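Local coordinates for polyketide synthase/nonribosomal peptide synthetase hybrid RzxB (Pseudomonas fluorescens, PDB 5IL6), which probably dehydrates beta-hydroxyacyl intermediates bound to a carrier protein during rhizoxin assembly, through the dehydratase domain of a trans-AT polyketide synthase, at residues Gln87-Asp92 against Gln125-Ala130. Residues are numbered along the deposited sequence; the frame is centred on the assembly and turned at random.
Sequences QPFSVD and QLHCQA
The imidazole of H127 reaches from its strand to the backbone of Q87, and its ND1-H donates a nearly straight hydrogen bond to Q87 O (2.8 Å, 171° at the hydrogen). The acceptor lies in the plane of the imidazole, but ND1 stands above the carbonyl plane of Q87. With CG anti to its own carbonyl carbon (chi1 -72°), H127 turns a ring edge to this backbone, and P88 O sits at the same edge, 3.3 Å from H127 CE1. F89 takes a face instead. F89 CB rests over the imidazole, 4.1 Å from the ring centroid, in a CH-pi contact, while the phenyl edge at CD1 comes to 3.8 Å from H127 NE2. The two planes are perpendicular, a T-shaped pair with the centroids 5.5 Å apart. L99 and A117, from strands 98-105 and 110-118, pack against both of these buried side chains. H127 and C128 together face I115 as a classic beta bulge in strand 124-135, part of the double-hotdog fold of polyketide synthase dehydratases; the bulge lies where the loop leaving strand 77-85 passes this strand. Were H127 an alanine, Q87 O would probably lose its side-chain donor and a gap would open beneath F89 CB and the phenyl edge. Farther out, the amides of Q87 and Q125 meet with their planes steeply inclined. Q125 bends at chi2 (-82°), which swings NE2 across to Q87 OE1; the hydrogen bond there is weak and bent, and its 2.5 Å length is doubtful because Q87 is poorly ordered. Nearer the strand, the aliphatic part of Q87 lies beside the backbone, with CG 3.9 Å from L126 O.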
loop_
_atom_site.group_PDB
_atom_site.type_symbol
_atom_site.label_atom_id
_atom_site.label_comp_id
_atom_site.label_asym_id
_atom_site.label_seq_id
_atom_site.Cartn_x
_atom_site.Cartn_y
_atom_site.Cartn_z
ATOM N N GLN A 87 -0.898 -9.740 -10.811
ATOM C CA GLN A 87 -2.155 -10.392 -10.497
ATOM C C GLN A 87 -2.487 -10.195 -9.022
ATOM O O GLN A 87 -1.586 -10.128 -8.186
ATOM C CB GLN A 87 -2.071 -11.884 -10.803
ATOM C CG GLN A 87 -1.076 -12.234 -11.886
ATOM C CD GLN A 87 -1.362 -13.574 -12.521
ATOM O OE1 GLN A 87 -1.816 -14.507 -11.861
ATOM N NE2 GLN A 87 -1.102 -13.675 -13.817
ATOM N N PRO A 88 -3.764 -10.107 -8.669
ATOM C CA PRO A 88 -4.119 -10.077 -7.251
ATOM C C PRO A 88 -3.858 -11.435 -6.620
ATOM O O PRO A 88 -3.888 -12.472 -7.289
ATOM C CB PRO A 88 -5.617 -9.739 -7.262
ATOM C CG PRO A 88 -5.934 -9.365 -8.689
ATOM C CD PRO A 88 -4.962 -10.133 -9.513
ATOM N N PHE A 89 -3.589 -11.424 -5.319
ATOM C CA PHE A 89 -3.317 -12.648 -4.581
ATOM C C PHE A 89 -4.519 -12.997 -3.712
ATOM O O PHE A 89 -4.982 -12.169 -2.919
ATOM C CB PHE A 89 -2.069 -12.517 -3.709
ATOM C CG PHE A 89 -1.844 -13.706 -2.819
ATOM C CD1 PHE A 89 -1.258 -14.858 -3.317
ATOM C CD2 PHE A 89 -2.240 -13.682 -1.491
ATOM C CE1 PHE A 89 -1.059 -15.960 -2.502
ATOM C CE2 PHE A 89 -2.045 -14.780 -0.672
ATOM C CZ PHE A 89 -1.452 -15.920 -1.178
ATOM N N SER A 90 -5.016 -14.218 -3.872
ATOM C CA SER A 90 -6.032 -14.779 -2.997
ATOM C C SER A 90 -5.564 -16.141 -2.511
ATOM O O SER A 90 -4.792 -16.829 -3.186
ATOM C CB SER A 90 -7.391 -14.915 -3.704
ATOM O OG SER A 90 -7.937 -13.645 -4.015
ATOM N N VAL A 91 -6.027 -16.513 -1.325
ATOM C CA VAL A 91 -5.699 -17.808 -0.742
ATOM C C VAL A 91 -6.588 -18.875 -1.363
ATOM O O VAL A 91 -7.817 -18.741 -1.386
ATOM C CB VAL A 91 -5.864 -17.771 0.784
ATOM C CG1 VAL A 91 -5.636 -19.157 1.389
ATOM C CG2 VAL A 91 -4.911 -16.749 1.398
ATOM N N ASP A 92 -5.970 -19.937 -1.875
ATOM C CA ASP A 92 -6.721 -21.081 -2.372
ATOM C C ASP A 92 -5.938 -22.353 -2.080
ATOM O O ASP A 92 -4.792 -22.316 -1.624
ATOM C CB ASP A 92 -7.029 -20.948 -3.870
ATOM C CG ASP A 92 -5.780 -20.818 -4.724
ATOM O OD1 ASP A 92 -4.773 -21.495 -4.431
ATOM O OD2 ASP A 92 -5.814 -20.046 -5.708
ATOM N N GLN A 125 3.547 -17.699 -10.225
ATOM C CA GLN A 125 2.849 -16.485 -10.628
ATOM C C GLN A 125 3.491 -15.294 -9.930
ATOM O O GLN A 125 3.552 -15.256 -8.696
ATOM C CB GLN A 125 1.362 -16.562 -10.273
ATOM C CG GLN A 125 0.637 -17.779 -10.827
ATOM C CD GLN A 125 0.211 -17.600 -12.269
ATOM O OE1 GLN A 125 0.677 -18.312 -13.159
ATOM N NE2 GLN A 125 -0.688 -16.651 -12.506
ATOM N N LEU A 126 3.947 -14.320 -10.713
ATOM C CA LEU A 126 4.526 -13.106 -10.151
ATOM C C LEU A 126 3.400 -12.141 -9.802
ATOM O O LEU A 126 2.595 -11.775 -10.666
ATOM C CB LEU A 126 5.506 -12.475 -11.139
ATOM C CG LEU A 126 6.227 -11.206 -10.673
ATOM C CD1 LEU A 126 7.168 -11.512 -9.520
ATOM C CD2 LEU A 126 6.987 -10.568 -11.826
ATOM N N HIS A 127 3.341 -11.730 -8.536
ATOM C CA HIS A 127 2.292 -10.836 -8.062
ATOM C C HIS A 127 2.758 -9.400 -7.897
ATOM O O HIS A 127 1.958 -8.477 -8.078
ATOM C CB HIS A 127 1.739 -11.336 -6.723
ATOM C CG HIS A 127 0.900 -12.570 -6.840
ATOM N ND1 HIS A 127 -0.405 -12.542 -7.284
ATOM C CD2 HIS A 127 1.179 -13.868 -6.575
ATOM C CE1 HIS A 127 -0.894 -13.770 -7.284
ATOM N NE2 HIS A 127 0.047 -14.593 -6.861
ATOM N N CYS A 128 4.027 -9.188 -7.563
ATOM C CA CYS A 128 4.548 -7.849 -7.345
ATOM C C CYS A 128 6.045 -7.862 -7.605
ATOM O O CYS A 128 6.732 -8.834 -7.284
ATOM C CB CYS A 128 4.258 -7.357 -5.920
ATOM S SG CYS A 128 4.812 -5.660 -5.584
ATOM N N GLN A 129 6.535 -6.777 -8.194
ATOM C CA GLN A 129 7.938 -6.632 -8.542
ATOM C C GLN A 129 8.342 -5.190 -8.282
ATOM O O GLN A 129 7.570 -4.269 -8.556
ATOM C CB GLN A 129 8.173 -7.013 -10.010
ATOM C CG GLN A 129 9.574 -6.755 -10.540
ATOM C CD GLN A 129 9.611 -6.744 -12.054
ATOM O OE1 GLN A 129 10.201 -7.626 -12.680
ATOM N NE2 GLN A 129 8.973 -5.744 -12.653
ATOM N N ALA A 130 9.535 -4.998 -7.729
ATOM C CA ALA A 130 10.014 -3.653 -7.443
ATOM C C ALA A 130 11.517 -3.703 -7.219
ATOM O O ALA A 130 12.122 -4.774 -7.133
ATOM C CB ALA A 130 9.304 -3.055 -6.225
#